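Local coordinates for uncharacterized protein (Bacteroides ovatus, PDB 3P02) that is of unknown function but joins an N-terminal, probably immunoglobulin-like beta region to a large antiparallel beta sheet of the BT_3044-like C-terminal family, at residues 111-116 against 151-156; 31-36 against 188-193; 208-213 against 278-283; 167-172 against 288-293; 7-12 against 143-148. All blocks are in the same frame, centred on the assembly; numbering follows the deposited sequence.

Contact 1: residues 111-116 against 151-156. With EDO (1,2-ethanediol), chain G.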
# COMPACT_ATOMS: atom_id res chain seq x y z
N PHE A 111 9.79 3.56 -10.28
CA PHE A 111 8.38 3.87 -10.06
C PHE A 111 8.21 5.38 -9.94
O PHE A 111 9.01 6.03 -9.25
CB PHE A 111 7.89 3.20 -8.77
CG PHE A 111 7.76 1.69 -8.93
CD1 PHE A 111 6.66 1.14 -9.58
CD2 PHE A 111 8.77 0.84 -8.49
CE1 PHE A 111 6.52 -0.24 -9.70
CE2 PHE A 111 8.64 -0.54 -8.63
CZ PHE A 111 7.52 -1.07 -9.25
N SER A 112 7.15 5.91 -10.58
CA SER A 112 6.79 7.34 -10.53
C SER A 112 5.30 7.36 -10.28
O SER A 112 4.52 7.22 -11.21
CB SER A 112 7.17 8.03 -11.83
OG SER A 112 8.58 8.01 -12.01
N LEU A 113 4.90 7.39 -8.98
CA LEU A 113 3.50 7.18 -8.63
C LEU A 113 2.66 8.39 -8.26
O LEU A 113 1.56 8.19 -7.73
CB LEU A 113 3.46 6.18 -7.45
CG LEU A 113 4.35 4.90 -7.62
CD1 LEU A 113 4.18 3.98 -6.44
CD2 LEU A 113 3.99 4.12 -8.92
N ASP A 114 3.10 9.60 -8.61
CA ASP A 114 2.29 10.79 -8.34
C ASP A 114 0.91 10.63 -8.95
O ASP A 114 0.78 10.18 -10.10
CB ASP A 114 2.97 12.05 -8.89
CG ASP A 114 4.29 12.34 -8.22
OD1 ASP A 114 5.12 11.41 -8.10
OD2 ASP A 114 4.53 13.51 -7.90
N GLY A 115 -0.11 10.87 -8.14
CA GLY A 115 -1.48 10.75 -8.62
C GLY A 115 -2.06 9.35 -8.64
O GLY A 115 -3.23 9.20 -8.99
N LEU A 116 -1.27 8.31 -8.25
CA LEU A 116 -1.78 6.94 -8.24
C LEU A 116 -2.96 6.83 -7.29
O LEU A 116 -2.87 7.35 -6.17
CB LEU A 116 -0.67 5.95 -7.83
CG LEU A 116 -1.06 4.46 -7.92
CD1 LEU A 116 -1.30 4.02 -9.37
CD2 LEU A 116 0.03 3.59 -7.29
N PRO A 151 3.16 -1.85 -5.59
CA PRO A 151 3.64 -0.64 -4.89
C PRO A 151 2.76 -0.33 -3.68
O PRO A 151 1.52 -0.38 -3.75
CB PRO A 151 3.54 0.47 -5.94
CG PRO A 151 2.53 -0.02 -6.95
CD PRO A 151 2.51 -1.53 -6.89
N ILE A 152 3.42 -0.01 -2.55
CA ILE A 152 2.78 0.38 -1.29
C ILE A 152 3.20 1.81 -1.01
O ILE A 152 4.35 2.02 -0.67
CB ILE A 152 3.18 -0.57 -0.12
CG1 ILE A 152 2.86 -2.05 -0.44
CG2 ILE A 152 2.56 -0.15 1.23
CD1 ILE A 152 1.34 -2.33 -0.76
N LEU A 153 2.29 2.78 -1.19
CA LEU A 153 2.64 4.17 -0.92
C LEU A 153 2.67 4.41 0.59
O LEU A 153 1.86 3.82 1.32
CB LEU A 153 1.59 5.09 -1.55
CG LEU A 153 1.66 5.26 -3.06
CD1 LEU A 153 0.35 5.82 -3.57
CD2 LEU A 153 2.85 6.14 -3.44
N PHE A 154 3.54 5.33 1.04
CA PHE A 154 3.50 5.71 2.44
C PHE A 154 3.91 7.16 2.56
O PHE A 154 4.60 7.69 1.69
CB PHE A 154 4.37 4.81 3.35
CG PHE A 154 5.87 4.94 3.20
CD1 PHE A 154 6.52 4.33 2.13
CD2 PHE A 154 6.63 5.59 4.15
CE1 PHE A 154 7.92 4.36 2.04
CE2 PHE A 154 8.03 5.63 4.06
CZ PHE A 154 8.66 5.01 2.99
N ASN A 155 3.44 7.82 3.62
CA ASN A 155 3.91 9.16 3.91
C ASN A 155 4.07 9.22 5.45
O ASN A 155 3.94 8.18 6.11
CB ASN A 155 2.99 10.24 3.30
CG ASN A 155 1.59 10.21 3.85
OD1 ASN A 155 1.34 9.78 4.95
ND2 ASN A 155 0.64 10.73 3.08
N GLU A 156 4.35 10.38 6.03
CA GLU A 156 4.54 10.50 7.48
C GLU A 156 3.29 10.09 8.26
O GLU A 156 3.40 9.67 9.41
CB GLU A 156 4.90 11.95 7.84
CG GLU A 156 5.07 12.19 9.33
CD GLU A 156 5.46 13.59 9.75
OE1 GLU A 156 5.66 14.46 8.87
OE2 GLU A 156 5.54 13.82 10.97
C1 EDO G . 3.57 9.33 -13.56
O1 EDO G . 2.58 9.54 -14.58
C2 EDO G . 2.97 9.52 -12.18
O2 EDO G . 2.01 10.57 -12.25
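The puckered ring of Pro151 is met at two adjacent carbons: CB by the methyl CD1 of Leu113 at 3.6 Å, and CG by CD2 of Leu116 at a looser 4.4 Å. Leu113 crosses the proline at about a right angle. Its CG lies anti to its own carbonyl carbon (chi1 -47°), and chi2 of -178° extends CD1 away from CA, so this one methyl reaches both Pro151 CB and CD2 of Leu153, the latter 3.9 Å away. The other methyl of Leu153, CD1, meets CD2 of Leu116 at 4.3 Å. Leu113 and Leu116 thus each touch both Pro151 and Leu153, chiefly through one methyl. The two leucines of 111-116 are brought to the same side by a type II turn from Leu113 to Leu116, closed by Leu116 N to Leu113 O (2.9 Å) with Gly115 at positive phi. Asp114 OD1 is hydrogen-bonded to Ala35 N, and a 1,2-ethanediol, probably from the crystallisation liquor, donates from O2 to Asp114 O. The contact sets the turn that follows strand 104-112 against the end of strand 146-154, which belongs to another sheet, as in a beta sandwich. No hydrogen bond links the two segments: between them the joint is buried hydrocarbon, while polar groups are satisfied within the turn or by other parts of the structure.

Contact 2: residues 31-36 against 188-193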
# COMPACT_ATOMS: atom_id res chain seq x y z
N TYR A 31 5.67 8.84 -0.65
CA TYR A 31 5.06 9.98 -1.29
C TYR A 31 5.59 11.23 -0.56
O TYR A 31 5.14 11.56 0.56
CB TYR A 31 3.51 9.94 -1.25
CG TYR A 31 2.85 10.61 -2.45
CD1 TYR A 31 3.10 11.95 -2.76
CD2 TYR A 31 1.96 9.92 -3.25
CE1 TYR A 31 2.51 12.56 -3.87
CE2 TYR A 31 1.37 10.51 -4.37
CZ TYR A 31 1.62 11.84 -4.66
OH TYR A 31 1.03 12.40 -5.76
N ALA A 32 6.60 11.87 -1.15
CA ALA A 32 7.16 13.12 -0.62
C ALA A 32 6.67 14.26 -1.55
O ALA A 32 5.46 14.30 -1.83
CB ALA A 32 8.68 13.01 -0.58
N ASN A 33 7.56 15.16 -2.07
CA ASN A 33 7.12 16.16 -3.04
C ASN A 33 6.66 15.41 -4.31
O ASN A 33 5.71 15.82 -4.97
CB ASN A 33 8.26 17.14 -3.36
CG ASN A 33 8.59 18.14 -2.26
OD1 ASN A 33 7.79 18.44 -1.37
ND2 ASN A 33 9.78 18.73 -2.35
N SER A 34 7.31 14.26 -4.56
CA SER A 34 7.01 13.33 -5.64
C SER A 34 6.98 11.93 -5.02
O SER A 34 7.48 11.75 -3.91
CB SER A 34 8.04 13.43 -6.76
OG SER A 34 9.32 12.97 -6.34
N ALA A 35 6.43 10.95 -5.73
CA ALA A 35 6.39 9.58 -5.24
C ALA A 35 7.29 8.71 -6.15
O ALA A 35 6.81 7.88 -6.93
CB ALA A 35 4.96 9.09 -5.22
N LYS A 36 8.60 8.96 -6.08
CA LYS A 36 9.59 8.26 -6.90
C LYS A 36 10.48 7.33 -6.09
O LYS A 36 10.97 7.68 -5.01
CB LYS A 36 10.47 9.27 -7.63
CG LYS A 36 9.74 10.05 -8.70
CD LYS A 36 10.75 10.89 -9.50
CE LYS A 36 10.09 11.76 -10.54
NZ LYS A 36 9.34 12.90 -9.94
N VAL A 188 -2.78 10.05 -0.59
CA VAL A 188 -3.15 10.89 -1.73
C VAL A 188 -1.89 11.72 -2.10
O VAL A 188 -1.44 11.71 -3.25
CB VAL A 188 -4.39 11.78 -1.44
CG1 VAL A 188 -4.82 12.53 -2.70
CG2 VAL A 188 -5.56 10.94 -0.89
N THR A 189 -1.35 12.48 -1.12
CA THR A 189 -0.13 13.28 -1.31
C THR A 189 0.78 13.05 -0.09
O THR A 189 0.53 12.12 0.68
CB THR A 189 -0.48 14.79 -1.47
OG1 THR A 189 -1.00 15.27 -0.23
CG2 THR A 189 -1.47 15.07 -2.60
N ASP A 190 1.77 13.93 0.13
CA ASP A 190 2.59 13.76 1.32
C ASP A 190 1.81 14.18 2.61
O ASP A 190 2.22 13.77 3.69
CB ASP A 190 3.91 14.55 1.22
CG ASP A 190 3.78 16.06 1.06
OD1 ASP A 190 2.68 16.54 0.73
OD2 ASP A 190 4.81 16.75 1.12
N SER A 191 0.71 14.97 2.49
CA SER A 191 -0.01 15.46 3.67
C SER A 191 -1.50 15.06 3.69
O SER A 191 -2.15 15.22 4.72
CB SER A 191 0.09 16.98 3.77
OG SER A 191 -0.60 17.66 2.73
N ILE A 192 -2.03 14.56 2.55
CA ILE A 192 -3.44 14.18 2.45
C ILE A 192 -3.53 12.65 2.38
O ILE A 192 -2.78 12.01 1.61
CB ILE A 192 -4.16 14.83 1.22
CG1 ILE A 192 -4.10 16.39 1.30
CG2 ILE A 192 -5.64 14.32 1.08
CD1 ILE A 192 -4.55 17.06 -0.03
N VAL A 193 -4.42 12.09 3.20
CA VAL A 193 -4.71 10.67 3.24
C VAL A 193 -6.22 10.49 3.15
O VAL A 193 -6.97 11.47 3.19
CB VAL A 193 -4.17 9.99 4.55
CG1 VAL A 193 -2.64 10.12 4.69
CG2 VAL A 193 -4.88 10.53 5.79
O HOH W 1 -2.04 13.50 -5.98
O HOH W 2 3.05 15.60 -2.11
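Tyr31 lays one face of its ring on the backbone of the turn at Val188 and Thr189, and this is the tight half of the contact. Thr189 CA sits 3.9 Å from the ring centroid, 16° off the normal, a CH-pi contact; Val188 C lies above the same face, and Val188 O comes within 3.3 Å of Tyr31 CE2. Ala35 CB covers the opposite face, which leaves the ring sandwiched between its own loop and the turn. The phenol oxygen is held by Gly115 N, with water 1 as a further partner that bonds only weakly to Val188 O. Toward Asp190 the packing gives way to solvent. Asp190 CB still touches Tyr31 O at 3.3 Å and Ala32 O at 3.4 Å, but the polar link is indirect: water 2 donates to Ala32 O (2.8 Å) and accepts from Asp190 N (3.1 Å). The receiving turn is stiffened from within, because Thr189 OG1 accepts from both Ser191 N and Ile192 N, while Ile192 O takes Val188 N and Thr189 N. Such a threonine defines an ST turn and ST motif, here in the hairpin joining strands 182-187 and 192-196 of the large antiparallel sheet.

Contact 3: residues 208-213 against 278-283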
# COMPACT_ATOMS: atom_id res chain seq x y z
N ILE A 208 -15.01 3.00 -2.41
CA ILE A 208 -14.77 4.39 -2.87
C ILE A 208 -15.90 5.33 -2.42
O ILE A 208 -15.64 6.50 -2.16
CB ILE A 208 -14.60 4.44 -4.40
CG1 ILE A 208 -13.30 3.70 -4.79
CG2 ILE A 208 -14.60 5.90 -4.91
CD1 ILE A 208 -13.12 3.53 -6.40
N ASN A 209 -17.13 4.83 -2.32
CA ASN A 209 -18.27 5.67 -1.90
C ASN A 209 -18.12 6.22 -0.48
O ASN A 209 -18.86 7.14 -0.11
CB ASN A 209 -19.54 4.83 -1.91
CG ASN A 209 -19.85 4.30 -3.28
OD1 ASN A 209 -19.63 4.98 -4.28
ND2 ASN A 209 -20.49 3.14 -3.32
N TYR A 210 -17.24 5.59 0.33
CA TYR A 210 -17.11 5.90 1.76
C TYR A 210 -15.80 6.57 2.11
O TYR A 210 -15.44 6.66 3.28
CB TYR A 210 -17.33 4.59 2.59
CG TYR A 210 -18.77 4.15 2.42
CD1 TYR A 210 -19.79 4.76 3.15
CD2 TYR A 210 -19.13 3.23 1.43
CE1 TYR A 210 -21.12 4.49 2.90
CE2 TYR A 210 -20.48 2.94 1.18
CZ TYR A 210 -21.46 3.56 1.92
OH TYR A 210 -22.79 3.29 1.67
N LYS A 211 -15.07 7.05 1.11
CA LYS A 211 -13.80 7.73 1.35
C LYS A 211 -13.96 9.05 2.13
O LYS A 211 -14.77 9.92 1.78
CB LYS A 211 -13.12 8.05 0.02
CG LYS A 211 -12.52 6.80 -0.65
CD LYS A 211 -12.06 7.07 -2.09
CE LYS A 211 -10.88 8.02 -2.14
NZ LYS A 211 -10.53 8.39 -3.54
N VAL A 212 -13.17 9.17 3.20
CA VAL A 212 -13.12 10.39 4.03
C VAL A 212 -11.68 10.85 4.01
O VAL A 212 -10.78 10.08 4.38
CB VAL A 212 -13.65 10.16 5.46
CG1 VAL A 212 -13.47 11.44 6.28
CG2 VAL A 212 -15.12 9.73 5.43
N PHE A 213 -11.46 12.08 3.56
CA PHE A 213 -10.12 12.63 3.42
C PHE A 213 -9.71 13.39 4.66
O PHE A 213 -10.54 14.06 5.29
CB PHE A 213 -10.07 13.57 2.22
CG PHE A 213 -10.29 12.92 0.87
CD1 PHE A 213 -11.58 12.71 0.38
CD2 PHE A 213 -9.21 12.48 0.11
CE1 PHE A 213 -11.79 12.04 -0.84
CE2 PHE A 213 -9.42 11.84 -1.12
CZ PHE A 213 -10.70 11.63 -1.59
N ASP A 278 -24.96 5.39 5.17
CA ASP A 278 -24.63 4.14 4.52
C ASP A 278 -25.84 3.85 3.63
O ASP A 278 -26.91 3.49 4.15
CB ASP A 278 -24.37 3.03 5.54
CG ASP A 278 -24.13 1.67 4.91
OD1 ASP A 278 -24.52 1.47 3.71
OD2 ASP A 278 -23.56 0.79 5.60
N TYR A 279 -25.72 4.08 2.33
CA TYR A 279 -26.85 3.91 1.42
C TYR A 279 -26.69 2.65 0.55
O TYR A 279 -27.40 2.50 -0.44
CB TYR A 279 -27.01 5.19 0.55
CG TYR A 279 -25.82 5.47 -0.35
CD1 TYR A 279 -24.69 6.13 0.14
CD2 TYR A 279 -25.83 5.11 -1.70
CE1 TYR A 279 -23.58 6.35 -0.66
CE2 TYR A 279 -24.74 5.37 -2.53
CZ TYR A 279 -23.62 6.00 -2.01
OH TYR A 279 -22.53 6.25 -2.81
N THR A 280 -25.74 1.74 0.91
CA THR A 280 -25.49 0.57 0.06
C THR A 280 -25.51 -0.77 0.80
O THR A 280 -25.67 -1.79 0.13
CB THR A 280 -24.14 0.73 -0.69
OG1 THR A 280 -23.10 0.97 0.27
CG2 THR A 280 -24.15 1.88 -1.71
N SER A 281 -25.32 -0.80 2.14
CA SER A 281 -25.29 -2.09 2.89
C SER A 281 -26.63 -2.80 2.90
O SER A 281 -26.67 -4.04 2.84
CB SER A 281 -24.91 -1.87 4.35
OG SER A 281 -23.55 -1.52 4.46
N VAL A 282 -27.70 -2.02 3.14
CA VAL A 282 -29.02 -2.59 3.32
C VAL A 282 -29.82 -2.38 2.06
O VAL A 282 -30.02 -1.23 1.66
CB VAL A 282 -29.77 -2.03 4.57
CG1 VAL A 282 -31.15 -2.67 4.73
CG2 VAL A 282 -28.96 -2.21 5.85
N PRO A 283 -30.32 -3.47 1.46
CA PRO A 283 -31.13 -3.31 0.24
C PRO A 283 -32.22 -2.26 0.38
O PRO A 283 -33.01 -2.28 1.33
CB PRO A 283 -31.76 -4.69 0.05
CG PRO A 283 -30.76 -5.63 0.66
CD PRO A 283 -30.16 -4.90 1.82
O HOH W 3 -22.69 5.88 -5.39
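An Asx turn at Asp278, where strand 262-278 runs into its loop, receives the phenol end of Tyr210. Asp278 OD1 accepts from Thr280 N (3.1 Å), nearly along the C-O bond direction, and from Ser281 N (2.9 Å) on its syn side, while OD2 takes Ser281 OG through its syn lone pair. Chi1 of 176° places the carboxylate beside its own carbonyl carbon, where it takes the amides two and three residues on. Tyr210 comes in edge first: Asp278 CA, Tyr279 N and Thr280 OG1 all lie near its ring plane. Its OH donates to Thr280 OG1 at 2.7 Å and accepts a weak, bent bond from Tyr279 N. Thr280 OG1 is also bound by Asp206 OD2. Arg200 ties the site together, pairing with Asp278 OD2 in a salt bridge and with the Tyr210 ring in a cation-pi contact. Beside this, the tip of Tyr279 rests on Asn209, crossing its side chain at about a right angle, with OH 3.4 Å from Asn209 CB. That hydroxyl is hydrogen-bonded to Asn236 ND2, and water 3 lies 2.6 Å from Tyr279 OH, in the plane of the ring, while donating weakly to Asn209 OD1.

Contact 4: residues 167-172 against 288-293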
# COMPACT_ATOMS: atom_id res chain seq x y z
N LEU A 167 -15.66 5.82 17.23
CA LEU A 167 -16.89 5.07 17.46
C LEU A 167 -17.99 5.40 16.47
O LEU A 167 -18.35 6.56 16.27
CB LEU A 167 -17.38 5.33 18.90
CG LEU A 167 -16.29 5.08 20.01
CD1 LEU A 167 -16.85 5.48 21.38
CD2 LEU A 167 -15.87 3.60 20.06
N GLY A 168 -18.54 4.33 15.89
CA GLY A 168 -19.65 4.43 14.96
C GLY A 168 -20.95 4.27 15.73
O GLY A 168 -21.14 3.28 16.43
N THR A 169 -21.86 5.22 15.57
CA THR A 169 -23.19 5.17 16.22
C THR A 169 -24.25 5.62 15.23
O THR A 169 -23.92 6.06 14.14
CB THR A 169 -23.22 6.15 17.44
OG1 THR A 169 -23.11 7.50 16.95
CG2 THR A 169 -22.17 5.85 18.50
N MSE A 170 -25.51 5.55 15.60
CA MSE A 170 -26.52 6.17 14.76
C MSE A 170 -26.39 7.68 14.90
O MSE A 170 -26.05 8.15 16.00
CB MSE A 170 -27.92 5.77 15.22
CG MSE A 170 -28.18 4.27 15.01
SE MSE A 170 -28.43 3.90 13.12
CE MSE A 170 -28.48 1.96 13.31
N ALA A 171 -26.75 8.44 13.86
CA ALA A 171 -26.81 9.90 14.02
C ALA A 171 -27.85 10.24 15.11
O ALA A 171 -28.91 9.62 15.14
CB ALA A 171 -27.21 10.55 12.70
N GLY A 172 -27.49 11.11 16.05
CA GLY A 172 -28.41 11.52 17.10
C GLY A 172 -28.34 10.72 18.39
O GLY A 172 -28.91 11.16 19.40
N GLU A 288 -28.46 6.32 8.79
CA GLU A 288 -27.80 7.56 9.14
C GLU A 288 -26.89 7.32 10.34
O GLU A 288 -27.37 7.15 11.47
CB GLU A 288 -28.83 8.65 9.45
CG GLU A 288 -29.72 8.95 8.25
CD GLU A 288 -30.73 10.07 8.44
OE1 GLU A 288 -30.77 10.68 9.53
OE2 GLU A 288 -31.50 10.30 7.48
N TYR A 289 -25.60 7.32 10.07
CA TYR A 289 -24.60 7.07 11.08
C TYR A 289 -23.81 8.32 11.46
O TYR A 289 -23.91 9.37 10.84
CB TYR A 289 -23.60 6.04 10.53
CG TYR A 289 -24.10 4.62 10.45
CD1 TYR A 289 -24.51 3.94 11.60
CD2 TYR A 289 -23.96 3.88 9.28
CE1 TYR A 289 -24.85 2.58 11.57
CE2 TYR A 289 -24.32 2.53 9.22
CZ TYR A 289 -24.71 1.87 10.38
OH TYR A 289 -25.13 0.55 10.33
N ASN A 290 -22.93 8.13 12.44
CA ASN A 290 -21.99 9.13 12.91
C ASN A 290 -20.72 8.43 13.36
O ASN A 290 -20.80 7.33 13.93
CB ASN A 290 -22.58 9.93 14.09
CG ASN A 290 -21.57 10.88 14.73
OD1 ASN A 290 -20.79 10.51 15.62
ND2 ASN A 290 -21.60 12.14 14.33
N MSE A 291 -19.57 9.03 13.10
CA MSE A 291 -18.30 8.52 13.64
C MSE A 291 -17.70 9.62 14.48
O MSE A 291 -17.59 10.74 13.99
CB MSE A 291 -17.33 8.08 12.52
CG MSE A 291 -17.95 6.94 11.71
SE MSE A 291 -16.68 6.06 10.60
CE MSE A 291 -15.81 5.00 11.89
N LYS A 292 -17.36 9.31 15.73
CA LYS A 292 -16.81 10.32 16.64
C LYS A 292 -15.67 9.77 17.45
O LYS A 292 -15.75 8.68 18.01
CB LYS A 292 -17.92 10.82 17.60
CG LYS A 292 -17.48 11.91 18.59
CD LYS A 292 -18.67 12.47 19.38
CE LYS A 292 -18.26 13.59 20.33
NZ LYS A 292 -17.73 14.81 19.61
N GLY A 293 -14.65 10.57 17.60
CA GLY A 293 -13.52 10.13 18.42
C GLY A 293 -12.20 10.51 17.81
O GLY A 293 -12.03 11.62 17.31
O HOH W 4 -20.42 8.23 17.04
O HOH W 5 -29.65 7.92 12.90
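Met170, a selenomethionine in the crystal, crosses Tyr289 obliquely over an antiparallel strand pair. Its CB lies 4.0 Å from Glu288 O; the chain bends at chi2 (-73°), which brings SE to 3.8 Å from that same Glu288 O and beside the tyrosine. The terminal CE touches Tyr289 CE1 at 4.1 Å. Selenium is 4.9 Å from the ring centroid and 47° off its normal, a Met-aromatic contact. The ring turns an edge to Thr169 O, which lies in its plane. The strands are laced by paired backbone bonds, Leu167 with Lys292 and Thr169 with Asn290, and the ladder ends at a nearly straight bond of 2.8 Å from Ala171 N to Glu288 O. On the face carrying Leu167, Thr169, Asn290 and Lys292, Thr169 and Asn290 run side by side. Thr169 OG1 is hydrogen-bonded to Glu173 O; water 4, 2.8 Å from Thr169 OG1, also lies close to Asn290 OD1 and Leu167 O. Asn290 ND2 is bound by Asp275 and Asp273, and Lys292 NZ forms a salt bridge to Asp273, all on strand 262-278. Strand 287-302 runs between 262-278 and 166-170, and 176-178 closes that edge of the sheet, its Phe178 meeting Tyr289 edge-to-face.

Contact 5: residues 7-12 against 143-148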
# COMPACT_ATOMS: atom_id res chain seq x y z
N GLU A 7 18.20 -29.92 -14.35
CA GLU A 7 19.46 -29.17 -14.47
C GLU A 7 19.42 -28.20 -15.66
O GLU A 7 19.92 -27.09 -15.51
CB GLU A 7 20.66 -30.13 -14.58
CG GLU A 7 20.96 -30.90 -13.30
CD GLU A 7 19.97 -32.00 -12.93
OE1 GLU A 7 19.61 -32.80 -13.82
OE2 GLU A 7 19.55 -32.04 -11.75
N GLN A 8 18.80 -28.62 -16.81
CA GLN A 8 18.64 -27.80 -18.01
C GLN A 8 17.82 -26.54 -17.69
O GLN A 8 18.06 -25.47 -18.26
CB GLN A 8 17.95 -28.60 -19.12
CG GLN A 8 18.11 -28.03 -20.53
CD GLN A 8 17.08 -28.56 -21.50
OE1 GLN A 8 16.44 -27.80 -22.23
NE2 GLN A 8 16.91 -29.88 -21.57
N PHE A 9 16.86 -26.66 -16.77
CA PHE A 9 16.03 -25.53 -16.36
C PHE A 9 16.67 -24.79 -15.18
O PHE A 9 16.29 -23.65 -14.88
CB PHE A 9 14.61 -26.00 -16.02
CG PHE A 9 13.87 -26.53 -17.21
CD1 PHE A 9 13.29 -25.67 -18.14
CD2 PHE A 9 13.77 -27.90 -17.44
CE1 PHE A 9 12.63 -26.17 -19.26
CE2 PHE A 9 13.09 -28.39 -18.55
CZ PHE A 9 12.52 -27.53 -19.46
N LYS A 10 17.68 -25.44 -14.54
CA LYS A 10 18.46 -24.88 -13.43
C LYS A 10 19.86 -24.40 -13.94
O LYS A 10 20.89 -24.55 -13.24
CB LYS A 10 18.55 -25.84 -12.23
CG LYS A 10 17.27 -25.82 -11.40
CD LYS A 10 17.52 -26.08 -9.93
CE LYS A 10 17.31 -27.52 -9.54
NZ LYS A 10 16.93 -27.64 -8.11
N GLN A 11 19.87 -23.81 -15.14
CA GLN A 11 21.00 -23.14 -15.80
C GLN A 11 20.44 -21.89 -16.49
O GLN A 11 21.18 -21.12 -17.10
CB GLN A 11 21.81 -24.06 -16.74
CG GLN A 11 21.02 -24.80 -17.83
CD GLN A 11 20.84 -24.05 -19.14
OE1 GLN A 11 21.50 -23.05 -19.44
NE2 GLN A 11 19.95 -24.57 -19.98
N LEU A 12 19.13 -21.69 -16.34
CA LEU A 12 18.39 -20.56 -16.87
C LEU A 12 18.24 -19.48 -15.80
O LEU A 12 18.70 -19.63 -14.67
CB LEU A 12 17.03 -20.99 -17.44
CG LEU A 12 17.10 -22.05 -18.59
CD1 LEU A 12 15.71 -22.52 -18.97
CD2 LEU A 12 17.83 -21.50 -19.82
N TYR A 143 10.21 -22.42 -11.53
CA TYR A 143 11.52 -21.81 -11.71
C TYR A 143 11.55 -20.31 -11.54
O TYR A 143 12.55 -19.70 -11.90
CB TYR A 143 12.09 -22.21 -13.06
CG TYR A 143 12.37 -23.69 -13.13
CD1 TYR A 143 13.35 -24.27 -12.32
CD2 TYR A 143 11.63 -24.52 -13.96
CE1 TYR A 143 13.57 -25.65 -12.33
CE2 TYR A 143 11.85 -25.89 -14.00
CZ TYR A 143 12.82 -26.46 -13.17
OH TYR A 143 13.05 -27.81 -13.21
N TYR A 144 10.51 -19.71 -10.94
CA TYR A 144 10.44 -18.29 -10.61
C TYR A 144 10.81 -17.38 -11.79
O TYR A 144 11.54 -16.40 -11.61
CB TYR A 144 11.35 -17.97 -9.39
CG TYR A 144 11.17 -18.92 -8.23
CD1 TYR A 144 10.12 -18.77 -7.34
CD2 TYR A 144 12.03 -20.00 -8.05
CE1 TYR A 144 9.92 -19.68 -6.29
CE2 TYR A 144 11.85 -20.91 -7.01
CZ TYR A 144 10.80 -20.73 -6.12
OH TYR A 144 10.62 -21.62 -5.08
N ARG A 145 10.23 -17.65 -12.98
CA ARG A 145 10.51 -16.78 -14.12
C ARG A 145 9.78 -15.44 -14.04
O ARG A 145 10.20 -14.50 -14.71
CB ARG A 145 10.10 -17.44 -15.46
CG ARG A 145 10.72 -18.78 -15.75
CD ARG A 145 12.24 -18.81 -15.70
NE ARG A 145 12.62 -20.18 -16.05
CZ ARG A 145 13.70 -20.81 -15.62
NH1 ARG A 145 14.58 -20.18 -14.84
NH2 ARG A 145 13.89 -22.09 -15.92
N THR A 146 8.71 -15.36 -13.23
CA THR A 146 7.83 -14.19 -13.13
C THR A 146 7.73 -13.67 -11.69
O THR A 146 7.50 -14.43 -10.76
CB THR A 146 6.45 -14.59 -13.70
OG1 THR A 146 6.66 -14.93 -15.07
CG2 THR A 146 5.42 -13.46 -13.63
N ALA A 147 7.89 -12.35 -11.54
CA ALA A 147 7.74 -11.63 -10.28
C ALA A 147 6.54 -10.68 -10.39
O ALA A 147 6.29 -10.12 -11.48
CB ALA A 147 9.01 -10.82 -9.99
N VAL A 148 5.77 -10.53 -9.31
CA VAL A 148 4.64 -9.60 -9.33
C VAL A 148 4.90 -8.56 -8.26
O VAL A 148 4.96 -8.92 -7.08
CB VAL A 148 3.27 -10.28 -9.14
CG1 VAL A 148 2.16 -9.22 -9.21
CG2 VAL A 148 3.06 -11.35 -10.20
O HOH W 6 16.55 -21.35 -13.20
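Phe9 and Tyr143 each set CG anti to the carbonyl carbon (chi1 -66° in both): the torsion of Phe9 swings its ring off to one side and leaves CB over the Tyr143 face, while that of Tyr143 brings its ring under this CB. The result is a CH-pi contact between the short N-terminal helix 6-9 and the loop leading into strand 146-154: Phe9 CB lies 3.6 Å from the centroid of Tyr143, over its face. The two rings are nearly parallel but slid apart, with centroids 5.6 Å from each other, so they barely overlap. Lys10 CG adds an aliphatic touch at Tyr143 CE1, although that lysine is poorly ordered. Asp6 OD1 holds the tyrosine hydroxyl. Arg145 supplies the polar half. Its chain bends at chi2 (-54°), and the guanidinium is layered between Tyr143 CB on one face and Leu12 CB on the other, the latter 3.8 Å from Arg145 CZ. Its rotation is fixed by bonds at the rim: NH2 reaches Phe9 O, and NH1 binds both Ile13 O and water 6, which also lies close to Phe9 O. The Arg145 NH2 to Phe9 O bond is 3.0 Å long and almost straight at 176°, with the acceptor in the guanidinium plane and the donor on a carbonyl lone pair.

From the N terminus, residues 7-12 open contact 5, then 31-36 open contact 2 and 111-116 open contact 1. Contact 5 closes first, at 143-148, and contact 1 follows at 151-156 on the same strand, so these two cross. Contact 2 closes only at 188-193; it encloses contact 1, which it touches, crosses contact 5, and joins the N-terminal beta region to the large sheet. Contact 4 opens at 167-172, crossing contact 2, and closes at 288-293 around contact 3 (208-213 with 278-283). Contacts 3 and 4 share the large sheet and touch through Asp278 and Tyr289, whereas contact 5 lies at the far end, centres about 54 Å from contact 4.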